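Local coordinates for putative membrane anchored protein (Corynebacterium diphtheriae, PDB 3LSO) that is of unknown function but is probably held at the cell membrane by a transmembrane helix, presenting an elongated, multidomain beta-strand region, at residues B[297-305]-B[445-453]; B[220-229]-B[239-250]. One frame throughout, in Å; residues are numbered along the deposited sequence.

Interaction 1: B[297-305]-B[445-453]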
loop_
_atom_site.group_PDB
_atom_site.type_symbol
_atom_site.label_atom_id
_atom_site.label_comp_id
_atom_site.label_asym_id
_atom_site.label_seq_id
_atom_site.Cartn_x
_atom_site.Cartn_y
_atom_site.Cartn_z
ATOM N N ASP B 297 -7.130 -2.535 -33.614
ATOM C CA ASP B 297 -5.936 -1.744 -33.415
ATOM C C ASP B 297 -5.828 -1.174 -32.014
ATOM O O ASP B 297 -6.665 -1.422 -31.175
ATOM C CB ASP B 297 -5.851 -0.672 -34.479
ATOM C CG ASP B 297 -5.842 -1.265 -35.838
ATOM O OD1 ASP B 297 -5.081 -2.243 -36.051
ATOM O OD2 ASP B 297 -6.625 -0.795 -36.674
ATOM N N SER B 298 -4.765 -0.451 -31.739
ATOM C CA SER B 298 -4.701 0.226 -30.469
ATOM C C SER B 298 -4.006 1.576 -30.664
ATOM O O SER B 298 -3.419 1.798 -31.726
ATOM C CB SER B 298 -4.082 -0.674 -29.388
ATOM O OG SER B 298 -2.673 -0.647 -29.428
ATOM N N TYR B 299 -4.125 2.466 -29.674
ATOM C CA TYR B 299 -3.732 3.855 -29.810
ATOM C C TYR B 299 -2.823 4.346 -28.682
ATOM O O TYR B 299 -2.854 3.851 -27.555
ATOM C CB TYR B 299 -4.991 4.733 -29.839
ATOM C CG TYR B 299 -5.969 4.328 -30.895
ATOM C CD1 TYR B 299 -6.692 3.167 -30.766
ATOM C CD2 TYR B 299 -6.170 5.117 -32.029
ATOM C CE1 TYR B 299 -7.572 2.761 -31.737
ATOM C CE2 TYR B 299 -7.056 4.728 -33.032
ATOM C CZ TYR B 299 -7.756 3.537 -32.870
ATOM O OH TYR B 299 -8.650 3.097 -33.825
ATOM N N THR B 300 -2.035 5.364 -28.991
ATOM C CA THR B 300 -1.250 6.097 -27.994
ATOM C C THR B 300 -1.240 7.601 -28.392
ATOM O O THR B 300 -1.907 8.003 -29.376
ATOM C CB THR B 300 0.184 5.509 -27.820
ATOM O OG1 THR B 300 0.903 6.284 -26.863
ATOM C CG2 THR B 300 0.959 5.579 -29.090
ATOM N N GLY B 301 -0.509 8.427 -27.639
ATOM C CA GLY B 301 -0.497 9.840 -27.910
ATOM C C GLY B 301 0.538 10.561 -27.090
ATOM O O GLY B 301 1.321 9.935 -26.375
ATOM N N LEU B 302 0.550 11.884 -27.212
ATOM C CA LEU B 302 1.489 12.739 -26.523
ATOM C C LEU B 302 0.779 14.046 -26.334
ATOM O O LEU B 302 0.050 14.488 -27.232
ATOM C CB LEU B 302 2.721 13.010 -27.391
ATOM C CG LEU B 302 3.745 11.919 -27.713
ATOM C CD1 LEU B 302 4.523 12.214 -29.012
ATOM C CD2 LEU B 302 4.687 11.753 -26.543
ATOM N N ILE B 303 0.959 14.653 -25.163
ATOM C CA ILE B 303 0.583 16.048 -24.956
ATOM C C ILE B 303 1.815 16.781 -24.462
ATOM O O ILE B 303 2.476 16.320 -23.540
ATOM C CB ILE B 303 -0.594 16.217 -24.003
ATOM C CG1 ILE B 303 -0.840 17.700 -23.740
ATOM C CG2 ILE B 303 -0.313 15.521 -22.690
ATOM C CD1 ILE B 303 -2.277 18.022 -23.373
ATOM N N ASN B 304 2.140 17.897 -25.113
ATOM C CA ASN B 304 3.389 18.625 -24.865
ATOM C C ASN B 304 4.595 17.695 -24.926
ATOM O O ASN B 304 5.554 17.839 -24.164
ATOM C CB ASN B 304 3.348 19.389 -23.540
ATOM C CG ASN B 304 2.387 20.566 -23.570
ATOM O OD1 ASN B 304 1.961 20.996 -24.630
ATOM N ND2 ASN B 304 2.043 21.088 -22.401
ATOM N N GLY B 305 4.528 16.730 -25.835
ATOM C CA GLY B 305 5.649 15.814 -26.073
ATOM C C GLY B 305 5.865 14.675 -25.077
ATOM O O GLY B 305 6.901 13.994 -25.130
ATOM N N SER B 445 -10.904 8.225 -27.242
ATOM C CA SER B 445 -10.221 8.971 -26.191
ATOM C C SER B 445 -8.856 8.389 -25.930
ATOM O O SER B 445 -8.728 7.178 -25.736
ATOM C CB SER B 445 -11.033 8.910 -24.913
ATOM O OG SER B 445 -12.281 9.524 -25.137
ATOM N N ILE B 446 -7.840 9.245 -25.940
ATOM C CA ILE B 446 -6.469 8.796 -25.771
ATOM C C ILE B 446 -5.992 9.288 -24.421
ATOM O O ILE B 446 -5.708 10.478 -24.255
ATOM C CB ILE B 446 -5.551 9.226 -26.956
ATOM C CG1 ILE B 446 -5.928 8.434 -28.210
ATOM C CG2 ILE B 446 -4.092 8.909 -26.674
ATOM C CD1 ILE B 446 -5.287 8.942 -29.417
ATOM N N PRO B 447 -5.946 8.388 -23.428
ATOM C CA PRO B 447 -5.577 8.801 -22.071
ATOM C C PRO B 447 -4.164 9.330 -22.022
ATOM O O PRO B 447 -3.792 9.912 -21.029
ATOM C CB PRO B 447 -5.642 7.497 -21.253
ATOM C CG PRO B 447 -6.450 6.545 -22.064
ATOM C CD PRO B 447 -6.281 6.954 -23.511
ATOM N N GLU B 448 -3.369 9.124 -23.068
ATOM C CA GLU B 448 -1.990 9.613 -23.035
ATOM C C GLU B 448 -1.937 11.095 -23.405
ATOM O O GLU B 448 -0.854 11.700 -23.376
ATOM C CB GLU B 448 -1.060 8.803 -23.937
ATOM C CG GLU B 448 -0.782 7.398 -23.450
ATOM C CD GLU B 448 -1.965 6.439 -23.604
ATOM O OE1 GLU B 448 -3.066 6.843 -24.062
ATOM O OE2 GLU B 448 -1.795 5.252 -23.254
ATOM N N THR B 449 -3.091 11.678 -23.731
ATOM C CA THR B 449 -3.159 13.095 -24.015
ATOM C C THR B 449 -3.880 13.856 -22.893
ATOM O O THR B 449 -4.133 15.053 -22.995
ATOM C CB THR B 449 -3.835 13.361 -25.394
ATOM O OG1 THR B 449 -5.254 13.113 -25.328
ATOM C CG2 THR B 449 -3.191 12.482 -26.480
ATOM N N ALA B 450 -4.197 13.163 -21.804
ATOM C CA ALA B 450 -5.051 13.756 -20.760
ATOM C C ALA B 450 -4.413 14.967 -20.081
ATOM O O ALA B 450 -3.217 14.940 -19.794
ATOM C CB ALA B 450 -5.395 12.711 -19.715
ATOM N N PHE B 451 -5.202 15.995 -19.797
ATOM C CA PHE B 451 -4.720 17.111 -19.006
ATOM C C PHE B 451 -5.751 17.512 -17.975
ATOM O O PHE B 451 -6.933 17.259 -18.157
ATOM C CB PHE B 451 -4.328 18.292 -19.899
ATOM C CG PHE B 451 -5.486 18.945 -20.634
ATOM C CD1 PHE B 451 -6.218 19.968 -20.045
ATOM C CD2 PHE B 451 -5.803 18.571 -21.923
ATOM C CE1 PHE B 451 -7.242 20.573 -20.699
ATOM C CE2 PHE B 451 -6.836 19.180 -22.589
ATOM C CZ PHE B 451 -7.554 20.183 -21.974
ATOM N N GLU B 452 -5.301 18.118 -16.883
ATOM C CA GLU B 452 -6.218 18.594 -15.863
ATOM C C GLU B 452 -6.132 20.096 -15.750
ATOM O O GLU B 452 -5.051 20.649 -15.708
ATOM C CB GLU B 452 -5.953 17.941 -14.500
ATOM C CG GLU B 452 -7.173 17.969 -13.564
ATOM C CD GLU B 452 -7.014 17.177 -12.262
ATOM O OE1 GLU B 452 -6.174 16.253 -12.192
ATOM O OE2 GLU B 452 -7.753 17.491 -11.298
ATOM N N ILE B 453 -7.288 20.745 -15.743
ATOM C CA ILE B 453 -7.396 22.125 -15.324
ATOM C C ILE B 453 -7.672 22.092 -13.849
ATOM O O ILE B 453 -8.708 21.594 -13.436
ATOM C CB ILE B 453 -8.565 22.823 -16.018
ATOM C CG1 ILE B 453 -8.361 22.852 -17.540
ATOM C CG2 ILE B 453 -8.787 24.208 -15.437
ATOM C CD1 ILE B 453 -7.116 23.542 -17.999
#
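Ile303 and Phe451 cross at about a right angle, the terminal CD1 of the isoleucine reaching Phe451 CD2 at 3.9 Å from an oblique direction. The isoleucine reaches forward because CG1 is anti to its backbone N (chi1 175°), and on the way Ile303 CD1 also lies 3.5 Å from Thr449 O. Phe451 holds its ring between its own backbone N and carbonyl carbon (chi1 67°), which turns it to meet the methyl group; Ala314 of strand 314-316 touches both side chains.

Farther back, Ile446 points at strand 298-303. Its CD1 rests 3.5 Å from Thr300 O and its CG2 is 3.6 Å from Thr300 C, while its CG1 faces CB of Tyr299. The tyrosine ring itself leads away from the segment 445-453, and its hydroxyl is hydrogen-bonded to Asp295 and Lys435.

In the middle the chain passes through two overlapping type I turns, from Ile446 to Thr449 and from Pro447 to Ala450, which press against Gly301. Glu448 CB sits 3.6 Å from Gly301 O, and Thr449 CG2 is 4.0 Å from Gly301 CA, so methyl and methylene groups pack directly on the main chain. Thr449 OG1 turns back to Ile446 O, giving a bond of 2.9 Å that lies in the carbonyl plane; the same oxygen also takes Thr449 N. This double grip holds the corner.

Strand 298-303 is an outermost strand of its four-stranded sheet within this chain, hydrogen-bonded to strand 321-329, whereas segment 445-453 pairs with other strands. The two segments share no hydrogen bond of their own. The association therefore rests on van der Waals packing, largely of aliphatic groups against the main chain, while the Thr449 hydroxyl joins the corner to strand 425-435 through Phe429 N.

Interaction 2: B[220-229]-B[239-250]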
loop_
_atom_site.group_PDB
_atom_site.type_symbol
_atom_site.label_atom_id
_atom_site.label_comp_id
_atom_site.label_asym_id
_atom_site.label_seq_id
_atom_site.Cartn_x
_atom_site.Cartn_y
_atom_site.Cartn_z
ATOM N N ASN B 220 -14.037 -4.844 14.100
ATOM C CA ASN B 220 -15.458 -5.095 13.973
ATOM C C ASN B 220 -15.834 -6.460 14.539
ATOM O O ASN B 220 -16.764 -7.110 14.051
ATOM C CB ASN B 220 -15.845 -5.016 12.499
ATOM C CG ASN B 220 -17.228 -4.448 12.291
ATOM O OD1 ASN B 220 -18.168 -5.178 11.966
ATOM N ND2 ASN B 220 -17.366 -3.136 12.485
ATOM N N GLU B 221 -15.111 -6.884 15.574
ATOM C CA GLU B 221 -15.244 -8.232 16.120
ATOM C C GLU B 221 -16.696 -8.602 16.451
ATOM O O GLU B 221 -17.042 -9.785 16.520
ATOM C CB GLU B 221 -14.333 -8.413 17.338
ATOM N N LYS B 222 -17.544 -7.591 16.636
ATOM C CA LYS B 222 -18.948 -7.829 16.962
ATOM C C LYS B 222 -19.915 -7.303 15.900
ATOM O O LYS B 222 -21.114 -7.183 16.162
ATOM C CB LYS B 222 -19.283 -7.248 18.333
HETATM N N MSE B 223 -19.390 -7.026 14.703
HETATM C CA MSE B 223 -20.145 -6.385 13.613
HETATM C C MSE B 223 -21.109 -5.326 14.160
HETATM O O MSE B 223 -22.317 -5.554 14.239
HETATM C CB MSE B 223 -20.888 -7.423 12.743
HETATM C CG MSE B 223 -21.517 -6.847 11.447
HETATM SE SE MSE B 223 -23.278 -7.632 10.975
HETATM C CE MSE B 223 -23.956 -6.231 9.758
ATOM N N ASP B 224 -20.569 -4.184 14.572
ATOM C CA ASP B 224 -21.400 -3.130 15.149
ATOM C C ASP B 224 -21.136 -1.764 14.530
ATOM O O ASP B 224 -22.043 -0.935 14.463
ATOM C CB ASP B 224 -21.293 -3.081 16.689
ATOM C CG ASP B 224 -19.878 -3.365 17.209
ATOM O OD1 ASP B 224 -18.898 -2.854 16.625
ATOM O OD2 ASP B 224 -19.750 -4.090 18.223
ATOM N N GLY B 225 -19.908 -1.552 14.052
ATOM C CA GLY B 225 -19.470 -0.256 13.551
ATOM C C GLY B 225 -20.031 0.177 12.207
ATOM O O GLY B 225 -20.788 -0.559 11.560
ATOM N N LYS B 226 -19.628 1.382 11.799
ATOM C CA LYS B 226 -20.078 2.051 10.586
ATOM C C LYS B 226 -18.891 2.727 9.878
ATOM O O LYS B 226 -17.856 2.969 10.497
ATOM C CB LYS B 226 -21.113 3.119 10.955
ATOM C CG LYS B 226 -22.573 2.674 10.881
ATOM C CD LYS B 226 -23.474 3.439 11.877
ATOM C CE LYS B 226 -24.961 3.325 11.496
ATOM N NZ LYS B 226 -25.830 3.157 12.685
ATOM N N VAL B 227 -19.046 3.046 8.593
ATOM C CA VAL B 227 -18.037 3.823 7.855
ATOM C C VAL B 227 -18.603 5.112 7.258
ATOM O O VAL B 227 -19.666 5.098 6.648
ATOM C CB VAL B 227 -17.373 2.992 6.730
ATOM C CG1 VAL B 227 -16.610 3.882 5.757
ATOM C CG2 VAL B 227 -16.448 1.948 7.329
ATOM N N GLN B 228 -17.887 6.216 7.455
ATOM C CA GLN B 228 -18.233 7.478 6.837
ATOM C C GLN B 228 -17.338 7.727 5.641
ATOM O O GLN B 228 -16.110 7.753 5.768
ATOM C CB GLN B 228 -18.084 8.638 7.804
ATOM C CG GLN B 228 -18.461 9.966 7.168
ATOM C CD GLN B 228 -19.933 10.022 6.763
ATOM O OE1 GLN B 228 -20.283 9.836 5.592
ATOM N NE2 GLN B 228 -20.805 10.253 7.744
ATOM N N PHE B 229 -17.947 7.901 4.476
ATOM C CA PHE B 229 -17.181 8.201 3.280
ATOM C C PHE B 229 -17.091 9.699 3.095
ATOM O O PHE B 229 -17.927 10.452 3.610
ATOM C CB PHE B 229 -17.814 7.548 2.055
ATOM C CG PHE B 229 -17.660 6.056 2.032
ATOM C CD1 PHE B 229 -18.646 5.240 2.530
ATOM C CD2 PHE B 229 -16.513 5.476 1.527
ATOM C CE1 PHE B 229 -18.499 3.873 2.504
ATOM C CE2 PHE B 229 -16.368 4.125 1.497
ATOM C CZ PHE B 229 -17.365 3.317 1.991
ATOM N N PRO B 239 -23.230 7.733 7.548
ATOM C CA PRO B 239 -22.310 6.605 7.792
ATOM C C PRO B 239 -22.960 5.247 7.501
ATOM O O PRO B 239 -24.110 5.003 7.905
ATOM C CB PRO B 239 -21.985 6.727 9.283
ATOM C CG PRO B 239 -22.274 8.137 9.631
ATOM C CD PRO B 239 -23.434 8.538 8.770
ATOM N N VAL B 240 -22.216 4.383 6.811
ATOM C CA VAL B 240 -22.715 3.097 6.316
ATOM C C VAL B 240 -22.371 1.921 7.257
ATOM O O VAL B 240 -21.230 1.796 7.688
ATOM C CB VAL B 240 -22.148 2.823 4.903
ATOM C CG1 VAL B 240 -22.675 1.502 4.351
ATOM C CG2 VAL B 240 -22.493 3.966 3.954
ATOM N N PRO B 241 -23.351 1.051 7.579
ATOM C CA PRO B 241 -22.991 -0.071 8.451
ATOM C C PRO B 241 -22.084 -1.069 7.735
ATOM O O PRO B 241 -22.196 -1.229 6.521
ATOM C CB PRO B 241 -24.343 -0.715 8.776
ATOM C CG PRO B 241 -25.247 -0.302 7.683
ATOM C CD PRO B 241 -24.785 1.049 7.237
ATOM N N VAL B 242 -21.197 -1.718 8.485
ATOM C CA VAL B 242 -20.273 -2.700 7.926
ATOM C C VAL B 242 -20.871 -4.089 8.024
ATOM O O VAL B 242 -21.244 -4.519 9.114
ATOM C CB VAL B 242 -18.937 -2.710 8.682
ATOM C CG1 VAL B 242 -18.058 -3.830 8.173
ATOM C CG2 VAL B 242 -18.227 -1.368 8.545
ATOM N N THR B 243 -20.930 -4.798 6.898
ATOM C CA THR B 243 -21.561 -6.125 6.831
ATOM C C THR B 243 -20.733 -7.239 7.487
ATOM O O THR B 243 -19.611 -7.011 7.934
ATOM C CB THR B 243 -21.880 -6.524 5.375
ATOM O OG1 THR B 243 -20.657 -6.707 4.650
ATOM C CG2 THR B 243 -22.721 -5.438 4.688
ATOM N N GLU B 244 -21.308 -8.440 7.553
ATOM C CA GLU B 244 -20.596 -9.631 8.035
ATOM C C GLU B 244 -19.346 -9.833 7.188
ATOM O O GLU B 244 -18.243 -10.029 7.706
ATOM C CB GLU B 244 -21.488 -10.872 7.927
ATOM C CG GLU B 244 -22.665 -10.914 8.900
ATOM C CD GLU B 244 -22.285 -11.459 10.275
ATOM O OE1 GLU B 244 -21.249 -11.016 10.839
ATOM O OE2 GLU B 244 -23.034 -12.325 10.797
ATOM N N ASP B 245 -19.558 -9.766 5.877
ATOM C CA ASP B 245 -18.524 -9.815 4.859
ATOM C C ASP B 245 -17.320 -8.934 5.203
ATOM O O ASP B 245 -16.216 -9.162 4.704
ATOM C CB ASP B 245 -19.142 -9.355 3.530
ATOM C CG ASP B 245 -18.329 -9.778 2.316
ATOM O OD1 ASP B 245 -17.824 -10.925 2.313
ATOM O OD2 ASP B 245 -18.211 -8.969 1.362
ATOM N N ASN B 246 -17.553 -7.928 6.050
ATOM C CA ASN B 246 -16.529 -6.975 6.519
ATOM C C ASN B 246 -16.329 -5.738 5.668
ATOM O O ASN B 246 -15.440 -4.934 5.921
ATOM C CB ASN B 246 -15.188 -7.649 6.796
ATOM C CG ASN B 246 -15.033 -8.019 8.239
ATOM O OD1 ASN B 246 -14.736 -9.167 8.570
ATOM N ND2 ASN B 246 -15.260 -7.049 9.122
ATOM N N LYS B 247 -17.175 -5.574 4.670
ATOM C CA LYS B 247 -17.057 -4.452 3.777
ATOM C C LYS B 247 -18.161 -3.456 4.096
ATOM O O LYS B 247 -19.171 -3.817 4.712
ATOM C CB LYS B 247 -17.146 -4.940 2.330
ATOM C CG LYS B 247 -16.148 -6.065 1.996
ATOM C CD LYS B 247 -15.859 -6.183 0.494
ATOM C CE LYS B 247 -14.651 -7.068 0.228
ATOM N NZ LYS B 247 -14.860 -8.452 0.747
ATOM N N ALA B 248 -17.942 -2.200 3.714
ATOM C CA ALA B 248 -18.984 -1.179 3.725
ATOM C C ALA B 248 -18.981 -0.568 2.344
ATOM O O ALA B 248 -17.921 -0.357 1.769
ATOM C CB ALA B 248 -18.698 -0.119 4.771
ATOM N N SER B 249 -20.160 -0.288 1.806
ATOM C CA SER B 249 -20.238 0.175 0.431
ATOM C C SER B 249 -21.170 1.335 0.247
ATOM O O SER B 249 -22.215 1.426 0.891
ATOM C CB SER B 249 -20.691 -0.940 -0.496
ATOM O OG SER B 249 -19.723 -1.959 -0.553
ATOM N N THR B 250 -20.785 2.217 -0.665
ATOM C CA THR B 250 -21.669 3.269 -1.130
ATOM C C THR B 250 -21.544 3.410 -2.631
ATOM O O THR B 250 -20.605 2.909 -3.237
ATOM C CB THR B 250 -21.425 4.598 -0.387
ATOM O OG1 THR B 250 -22.524 5.472 -0.617
ATOM C CG2 THR B 250 -20.147 5.259 -0.820
#
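With CG anti to its carbonyl carbon (chi1 -71°), Phe229 carries its ring across to strand 247-250, where Thr250 meets it from the opposite direction. Because OG1 of the threonine is anti to its backbone N, CG2 is left to bear on the ring: it stands 3.9 Å from the Phe229 centroid and 21° off the ring normal, a CH-pi contact over one face. CG1 of Val227 lies above the opposite face, offset toward the rim, and Ala248 O comes in at the edge, in the ring plane, 3.7 Å from Phe229 CZ. The ring is thus confined on both faces and at one edge.

The other branch of Val227, CG2, meets Val242 CG2 at 4.0 Å, the two side chains crossing at a slant. Its CB also touches Ala248 CB at 3.9 Å, joining the same apolar layer, which Leu195 extends.

The main chain sets this register. Val227 N donates to Val240 O at 2.7 Å and Val240 N returns a bond of equal length to Val227 O, an antiparallel hydrogen-bonded pair. A weak bond from Val242 N to Gly225 O prolongs the pairing beyond Lys226 and Pro241. Past it, the selenomethionine at Met223 crosses Glu244 nearly at right angles, Met223 SE lying 3.9 Å from Glu244 CG.

Strand 226-229 therefore pairs with strand 240-241 in a hairpin and packs face to face with strand 247-250, their axes 7.8 Å apart and inclined by 38°. Strands 226-231 and 234-241 belong to a five-stranded sheet, strand 247-253 to a three-stranded one with 196-198 and 208-214. Aliphatic and aromatic side chains meeting between two such sheets, in this strand order, are consistent with an immunoglobulin-like beta sandwich.

Overall arrangement
The two contacts follow one another along the chain: the pairing of 220-229 with 239-250 is complete before strand 298-303 begins. Their centres lie 39 Å apart and their nearest atoms about 19 Å, so they do not touch and hold together separate sheet systems of an elongated molecule. Interaction 2 combines a hairpin pairing with packing between two sheets, its segments being close in sequence, whereas interaction 1 brings together segments 140 residues apart. A bridge between the two regions exists nevertheless: Glu452, in the later segment of interaction 1, is hydrogen-bonded to Ser259 of strand 258-267, which pairs with strand 226-231 of interaction 2.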